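PDB 4FGW: glycerol-3-phosphate dehydrogenase [NAD(+)] 1 from Saccharomyces cerevisiae, which catalyses the NADH-dependent interconversion of dihydroxyacetone phosphate and sn-glycerol 3-phosphate, driving the production and accumulation of glycerol when yeast cells face hyperosmotic stress. Local coordinates for residues G43-E55 with L179-E191. Residues are numbered along the deposited sequence; the frame is centred on the assembly and turned at random.
Sequences GNWGTTIAKVVAE and LSGANIATEVAQE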
ATOM      1  N   GLY A  43      29.529  -6.738   1.653  1.00 68.07           N
ATOM      2  CA  GLY A  43      29.019  -6.222   0.384  1.00 66.31           C
ATOM      3  C   GLY A  43      28.274  -4.907   0.549  1.00 67.63           C
ATOM      4  O   GLY A  43      28.533  -4.156   1.495  1.00 67.64           O
ATOM      5  N   ASN A  44      27.365  -4.628  -0.375  1.00 60.91           N
ATOM      6  CA  ASN A  44      26.442  -3.487  -0.342  1.00 58.48           C
ATOM      7  C   ASN A  44      25.762  -3.276   0.994  1.00 60.41           C
ATOM      8  O   ASN A  44      26.017  -2.355   1.727  1.00 59.60           O
ATOM      9  CB  ASN A  44      25.328  -3.784  -1.333  1.00 57.14           C
ATOM     10  CG  ASN A  44      25.225  -2.774  -2.394  1.00 80.77           C
ATOM     11  OD1 ASN A  44      24.622  -2.997  -3.421  1.00 69.14           O
ATOM     12  ND2 ASN A  44      25.825  -1.649  -2.168  1.00 80.84           N
ATOM     13  N   TRP A  45      24.850  -4.182   1.252  1.00 55.23           N
ATOM     14  CA  TRP A  45      24.007  -4.229   2.428  1.00 54.00           C
ATOM     15  C   TRP A  45      24.788  -4.533   3.697  1.00 59.14           C
ATOM     16  O   TRP A  45      24.504  -3.943   4.740  1.00 59.40           O
ATOM     17  CB  TRP A  45      22.839  -5.205   2.183  1.00 51.61           C
ATOM     18  CG  TRP A  45      21.631  -5.073   3.078  1.00 50.99           C
ATOM     19  CD1 TRP A  45      20.791  -6.083   3.450  1.00 53.50           C
ATOM     20  CD2 TRP A  45      21.078  -3.869   3.637  1.00 49.50           C
ATOM     21  NE1 TRP A  45      19.763  -5.588   4.219  1.00 51.70           N
ATOM     22  CE2 TRP A  45      19.913  -4.234   4.349  1.00 52.27           C
ATOM     23  CE3 TRP A  45      21.464  -2.518   3.627  1.00 51.02           C
ATOM     24  CZ2 TRP A  45      19.134  -3.301   5.039  1.00 50.55           C
ATOM     25  CZ3 TRP A  45      20.677  -1.589   4.288  1.00 51.33           C
ATOM     26  CH2 TRP A  45      19.520  -1.981   4.972  1.00 50.81           C
ATOM     27  N   GLY A  46      25.786  -5.408   3.581  1.00 56.83           N
ATOM     28  CA  GLY A  46      26.671  -5.807   4.668  1.00 58.17           C
ATOM     29  C   GLY A  46      27.445  -4.660   5.285  1.00 62.63           C
ATOM     30  O   GLY A  46      27.454  -4.523   6.511  1.00 62.57           O
ATOM     31  N   THR A  47      28.096  -3.827   4.436  1.00 59.94           N
ATOM     32  CA  THR A  47      28.884  -2.661   4.869  1.00 61.59           C
ATOM     33  C   THR A  47      27.968  -1.590   5.463  1.00 63.57           C
ATOM     34  O   THR A  47      28.312  -0.980   6.478  1.00 64.40           O
ATOM     35  CB  THR A  47      29.740  -2.111   3.715  1.00 68.10           C
ATOM     36  OG1 THR A  47      30.405  -3.190   3.072  1.00 66.28           O
ATOM     37  CG2 THR A  47      30.762  -1.085   4.172  1.00 69.01           C
ATOM     38  N   THR A  48      26.805  -1.375   4.824  1.00 57.93           N
ATOM     39  CA  THR A  48      25.794  -0.410   5.239  1.00 55.86           C
ATOM     40  C   THR A  48      25.249  -0.764   6.628  1.00 59.36           C
ATOM     41  O   THR A  48      25.262   0.091   7.512  1.00 59.51           O
ATOM     42  CB  THR A  48      24.706  -0.282   4.160  1.00 60.67           C
ATOM     43  OG1 THR A  48      25.319   0.014   2.902  1.00 59.44           O
ATOM     44  CG2 THR A  48      23.692   0.788   4.490  1.00 57.21           C
ATOM     45  N   ILE A  49      24.817  -2.024   6.830  1.00 55.93           N
ATOM     46  CA  ILE A  49      24.300  -2.458   8.123  1.00 56.95           C
ATOM     47  C   ILE A  49      25.354  -2.408   9.234  1.00 63.62           C
ATOM     48  O   ILE A  49      25.023  -2.080  10.372  1.00 64.37           O
ATOM     49  CB  ILE A  49      23.452  -3.763   8.049  1.00 59.69           C
ATOM     50  CG1 ILE A  49      22.147  -3.632   8.855  1.00 59.22           C
ATOM     51  CG2 ILE A  49      24.230  -5.015   8.447  1.00 63.77           C
ATOM     52  CD1 ILE A  49      21.028  -2.860   8.161  1.00 57.95           C
ATOM     53  N   ALA A  50      26.630  -2.654   8.872  1.00 61.64           N
ATOM     54  CA  ALA A  50      27.784  -2.605   9.767  1.00 63.80           C
ATOM     55  C   ALA A  50      28.093  -1.164  10.196  1.00 67.15           C
ATOM     56  O   ALA A  50      28.560  -0.952  11.314  1.00 68.60           O
ATOM     57  CB  ALA A  50      28.986  -3.221   9.086  1.00 66.70           C
ATOM     58  N   LYS A  51      27.812  -0.179   9.309  1.00 61.96           N
ATOM     59  CA  LYS A  51      27.983   1.258   9.559  1.00 62.49           C
ATOM     60  C   LYS A  51      26.914   1.712  10.570  1.00 65.33           C
ATOM     61  O   LYS A  51      27.234   2.444  11.510  1.00 67.52           O
ATOM     62  CB  LYS A  51      27.871   2.047   8.239  1.00 63.34           C
ATOM     63  CG  LYS A  51      27.982   3.565   8.377  1.00 68.71           C
ATOM     64  CD  LYS A  51      27.686   4.264   7.059  1.00 69.10           C
ATOM     65  CE  LYS A  51      27.715   5.768   7.162  1.00 69.76           C
ATOM     66  NZ  LYS A  51      26.451   6.321   7.710  1.00 69.46           N
ATOM     67  N   VAL A  52      25.655   1.251  10.371  1.00 57.80           N
ATOM     68  CA  VAL A  52      24.481   1.504  11.217  1.00 55.92           C
ATOM     69  C   VAL A  52      24.754   0.978  12.649  1.00 64.38           C
ATOM     70  O   VAL A  52      24.551   1.704  13.631  1.00 65.77           O
ATOM     71  CB  VAL A  52      23.219   0.861  10.567  1.00 55.38           C
ATOM     72  CG1 VAL A  52      22.061   0.717  11.555  1.00 53.59           C
ATOM     73  CG2 VAL A  52      22.781   1.638   9.327  1.00 53.40           C
ATOM     74  N   VAL A  53      25.249  -0.273  12.743  1.00 61.96           N
ATOM     75  CA  VAL A  53      25.588  -0.967  13.986  1.00 64.14           C
ATOM     76  C   VAL A  53      26.773  -0.292  14.713  1.00 72.15           C
ATOM     77  O   VAL A  53      26.674  -0.063  15.921  1.00 74.19           O
ATOM     78  CB  VAL A  53      25.761  -2.491  13.734  1.00 68.11           C
ATOM     79  CG1 VAL A  53      26.525  -3.178  14.857  1.00 71.84           C
ATOM     80  CG2 VAL A  53      24.405  -3.163  13.520  1.00 64.88           C
ATOM     81  N   ALA A  54      27.851   0.083  13.979  1.00 70.02           N
ATOM     82  CA  ALA A  54      29.022   0.768  14.555  1.00 74.10           C
ATOM     83  C   ALA A  54      28.680   2.142  15.141  1.00 78.74           C
ATOM     84  O   ALA A  54      29.259   2.535  16.160  1.00 82.49           O
ATOM     85  CB  ALA A  54      30.141   0.889  13.528  1.00 76.13           C
ATOM     86  N   GLU A  55      27.735   2.857  14.504  1.00 71.89           N
ATOM     87  CA  GLU A  55      27.241   4.163  14.943  1.00 72.44           C
ATOM     88  C   GLU A  55      26.514   4.030  16.285  1.00 77.21           C
ATOM     89  O   GLU A  55      26.708   4.862  17.175  1.00 79.51           O
ATOM     90  CB  GLU A  55      26.285   4.755  13.891  1.00 70.25           C
ATOM     91  CG  GLU A  55      26.986   5.458  12.740  1.00 78.45           C
ATOM     92  CD  GLU A  55      26.120   5.757  11.531  1.00 83.66           C
ATOM     93  OE1 GLU A  55      24.877   5.782  11.670  1.00 66.19           O
ATOM     94  OE2 GLU A  55      26.690   5.972  10.437  1.00 72.29           O
ATOM     95  N   LEU A 179      15.847  -9.034   9.603  1.00 46.02           N
ATOM     96  CA  LEU A 179      15.809  -7.595   9.343  1.00 43.93           C
ATOM     97  C   LEU A 179      15.397  -7.435   7.875  1.00 47.44           C
ATOM     98  O   LEU A 179      16.083  -7.946   6.986  1.00 45.78           O
ATOM     99  CB  LEU A 179      17.178  -6.928   9.611  1.00 44.40           C
ATOM    100  CG  LEU A 179      17.251  -5.391   9.489  1.00 46.56           C
ATOM    101  CD1 LEU A 179      18.239  -4.814  10.454  1.00 47.16           C
ATOM    102  CD2 LEU A 179      17.608  -4.947   8.057  1.00 47.13           C
ATOM    103  N   SER A 180      14.253  -6.757   7.633  1.00 45.15           N
ATOM    104  CA  SER A 180      13.709  -6.510   6.286  1.00 43.65           C
ATOM    105  C   SER A 180      12.785  -5.290   6.277  1.00 45.33           C
ATOM    106  O   SER A 180      12.038  -5.074   7.217  1.00 44.92           O
ATOM    107  CB  SER A 180      12.966  -7.745   5.778  1.00 46.88           C
ATOM    108  OG  SER A 180      12.750  -7.719   4.378  1.00 52.41           O
ATOM    109  N   GLY A 181      12.849  -4.503   5.216  1.00 41.29           N
ATOM    110  CA  GLY A 181      12.007  -3.320   5.063  1.00 38.77           C
ATOM    111  C   GLY A 181      12.119  -2.703   3.689  1.00 40.33           C
ATOM    112  O   GLY A 181      12.864  -3.205   2.849  1.00 38.97           O
ATOM    113  N   ALA A 182      11.352  -1.627   3.435  1.00 37.43           N
ATOM    114  CA  ALA A 182      11.410  -0.887   2.172  1.00 36.40           C
ATOM    115  C   ALA A 182      12.689  -0.011   2.217  1.00 42.69           C
ATOM    116  O   ALA A 182      12.686   1.136   2.679  1.00 42.49           O
ATOM    117  CB  ALA A 182      10.161  -0.034   2.012  1.00 35.97           C
ATOM    118  N   ASN A 183      13.799  -0.608   1.790  1.00 42.01           N
ATOM    119  CA  ASN A 183      15.105   0.040   1.815  1.00 43.46           C
ATOM    120  C   ASN A 183      16.090  -0.534   0.812  1.00 47.76           C
ATOM    121  O   ASN A 183      15.927  -1.657   0.356  1.00 47.66           O
ATOM    122  CB  ASN A 183      15.705   0.066   3.251  1.00 46.75           C
ATOM    123  CG  ASN A 183      15.687  -1.247   3.978  1.00 53.24           C
ATOM    124  OD1 ASN A 183      16.338  -2.217   3.593  1.00 50.80           O
ATOM    125  ND2 ASN A 183      14.957  -1.292   5.059  1.00 42.93           N
ATOM    126  N   ILE A 184      17.094   0.271   0.455  1.00 46.40           N
ATOM    127  CA  ILE A 184      18.195  -0.023  -0.475  1.00 48.35           C
ATOM    128  C   ILE A 184      19.480   0.389   0.269  1.00 52.70           C
ATOM    129  O   ILE A 184      19.520   1.477   0.855  1.00 53.32           O
ATOM    130  CB  ILE A 184      18.024   0.782  -1.812  1.00 52.57           C
ATOM    131  CG1 ILE A 184      16.756   0.372  -2.565  1.00 53.42           C
ATOM    132  CG2 ILE A 184      19.221   0.609  -2.718  1.00 56.00           C
ATOM    133  CD1 ILE A 184      16.145   1.468  -3.536  1.00 68.51           C
ATOM    134  N   ALA A 185      20.518  -0.467   0.243  1.00 49.93           N
ATOM    135  CA  ALA A 185      21.813  -0.223   0.882  1.00 51.26           C
ATOM    136  C   ALA A 185      22.377   1.168   0.578  1.00 56.16           C
ATOM    137  O   ALA A 185      22.754   1.884   1.500  1.00 56.08           O
ATOM    138  CB  ALA A 185      22.805  -1.291   0.462  1.00 53.57           C
ATOM    139  N   THR A 186      22.378   1.553  -0.713  1.00 54.29           N
ATOM    140  CA  THR A 186      22.852   2.834  -1.254  1.00 56.03           C
ATOM    141  C   THR A 186      22.214   4.055  -0.576  1.00 57.69           C
ATOM    142  O   THR A 186      22.919   5.008  -0.259  1.00 59.26           O
ATOM    143  CB  THR A 186      22.731   2.793  -2.791  1.00 71.70           C
ATOM    144  OG1 THR A 186      23.771   1.939  -3.280  1.00 81.18           O
ATOM    145  CG2 THR A 186      22.840   4.165  -3.452  1.00 73.32           C
ATOM    146  N   GLU A 187      20.898   4.010  -0.341  1.00 51.32           N
ATOM    147  CA  GLU A 187      20.166   5.103   0.299  1.00 50.70           C
ATOM    148  C   GLU A 187      20.405   5.163   1.804  1.00 52.44           C
ATOM    149  O   GLU A 187      20.603   6.260   2.331  1.00 52.86           O
ATOM    150  CB  GLU A 187      18.667   5.048  -0.036  1.00 50.16           C
ATOM    151  CG  GLU A 187      18.369   5.381  -1.488  1.00 63.44           C
ATOM    152  CD  GLU A 187      16.968   5.907  -1.710  1.00 99.58           C
ATOM    153  OE1 GLU A 187      16.827   7.127  -1.969  1.00109.75           O
ATOM    154  OE2 GLU A 187      16.008   5.110  -1.591  1.00 90.49           O
ATOM    155  N   VAL A 188      20.396   3.993   2.492  1.00 46.67           N
ATOM    156  CA  VAL A 188      20.652   3.901   3.941  1.00 46.26           C
ATOM    157  C   VAL A 188      22.071   4.427   4.240  1.00 52.85           C
ATOM    158  O   VAL A 188      22.244   5.178   5.202  1.00 53.91           O
ATOM    159  CB  VAL A 188      20.422   2.474   4.541  1.00 47.78           C
ATOM    160  CG1 VAL A 188      20.637   2.459   6.055  1.00 47.91           C
ATOM    161  CG2 VAL A 188      19.044   1.928   4.197  1.00 44.88           C
ATOM    162  N   ALA A 189      23.066   4.055   3.391  1.00 50.91           N
ATOM    163  CA  ALA A 189      24.471   4.482   3.504  1.00 53.81           C
ATOM    164  C   ALA A 189      24.600   5.995   3.350  1.00 57.23           C
ATOM    165  O   ALA A 189      25.290   6.624   4.140  1.00 57.80           O
ATOM    166  CB  ALA A 189      25.328   3.769   2.465  1.00 55.63           C
ATOM    167  N   GLN A 190      23.871   6.576   2.374  1.00 53.90           N
ATOM    168  CA  GLN A 190      23.828   8.014   2.101  1.00 55.80           C
ATOM    169  C   GLN A 190      23.032   8.769   3.175  1.00 62.71           C
ATOM    170  O   GLN A 190      22.923   9.997   3.116  1.00 64.83           O
ATOM    171  CB  GLN A 190      23.198   8.266   0.727  1.00 55.56           C
ATOM    172  CG  GLN A 190      24.174   8.172  -0.424  1.00 60.78           C
ATOM    173  CD  GLN A 190      23.482   8.513  -1.716  1.00 69.92           C
ATOM    174  OE1 GLN A 190      23.465   9.668  -2.152  1.00 71.55           O
ATOM    175  NE2 GLN A 190      22.887   7.516  -2.352  1.00 49.94           N
ATOM    176  N   GLU A 191      22.455   8.027   4.138  1.00 58.78           N
ATOM    177  CA  GLU A 191      21.631   8.527   5.241  1.00 57.86           C
ATOM    178  C   GLU A 191      20.319   9.155   4.765  1.00 59.99           C
ATOM    179  O   GLU A 191      19.792  10.070   5.404  1.00 59.75           O
ATOM    180  CB  GLU A 191      22.428   9.407   6.225  1.00 62.17           C
ATOM    181  CG  GLU A 191      23.578   8.664   6.882  1.00 71.97           C
ATOM    182  CD  GLU A 191      24.385   9.407   7.928  1.00 88.40           C
ATOM    183  OE1 GLU A 191      24.109  10.605   8.171  1.00 76.22           O
ATOM    184  OE2 GLU A 191      25.303   8.783   8.507  1.00 85.54           O
TER
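W45 and A185 hold the nearest pair of CA atoms, 4.8 Å apart, where the short helix 185-189 runs beside helix 44-55 with their axes 26° from parallel and 9.0 Å apart. A185 drives its methyl against the first turn of the longer helix, CB lying 3.6 Å from N44 C. With CG anti to the backbone N (chi1 -161°), W45 extends its six-membered ring across 179-191: CE3 meets A185, CZ3 touches V188 CG2, and CZ2 lies against L179 CD2. N183 OD1 sits 3.3 Å from W45 CZ2, its amide plane 33° from the ring, and N183 ND2 is held by the backbone O of E195. I49 CD1 sits over one face of the indole, offset toward its rim, and meets the tip of L179; F227 of strand 227-232 also packs on W45 and I49. G43 and G46 belong to the glycine-rich GxGxxG motif of the Rossmann fold, at the start of helix 44-55; this motif, N44 and W45 included, and A185 probably bind NAD(+), so the contact joins two parts of the likely cofactor site. One turn on, T48 lays CG2 onto helix 185-189, against A185 O and V188 CB, while T48 OG1 turns back to N44 O at 2.7 Å. V52 CG2 meets V188 CG1. Beyond them K51, extended until its last bend at chi4, places NZ 2.8 Å from E191 OE2, on the anti lone pair, and equally near the syn lone pair of E55 OE2. A methionine in place of K51 would probably leave E55 OE2 and E191 OE2, 3.7 Å apart, close together without the ammonium that bridges them. E55 OE1 is bound separately by R224 and Y226, whereas E191 follows helix 185-189 in a Schellman motif.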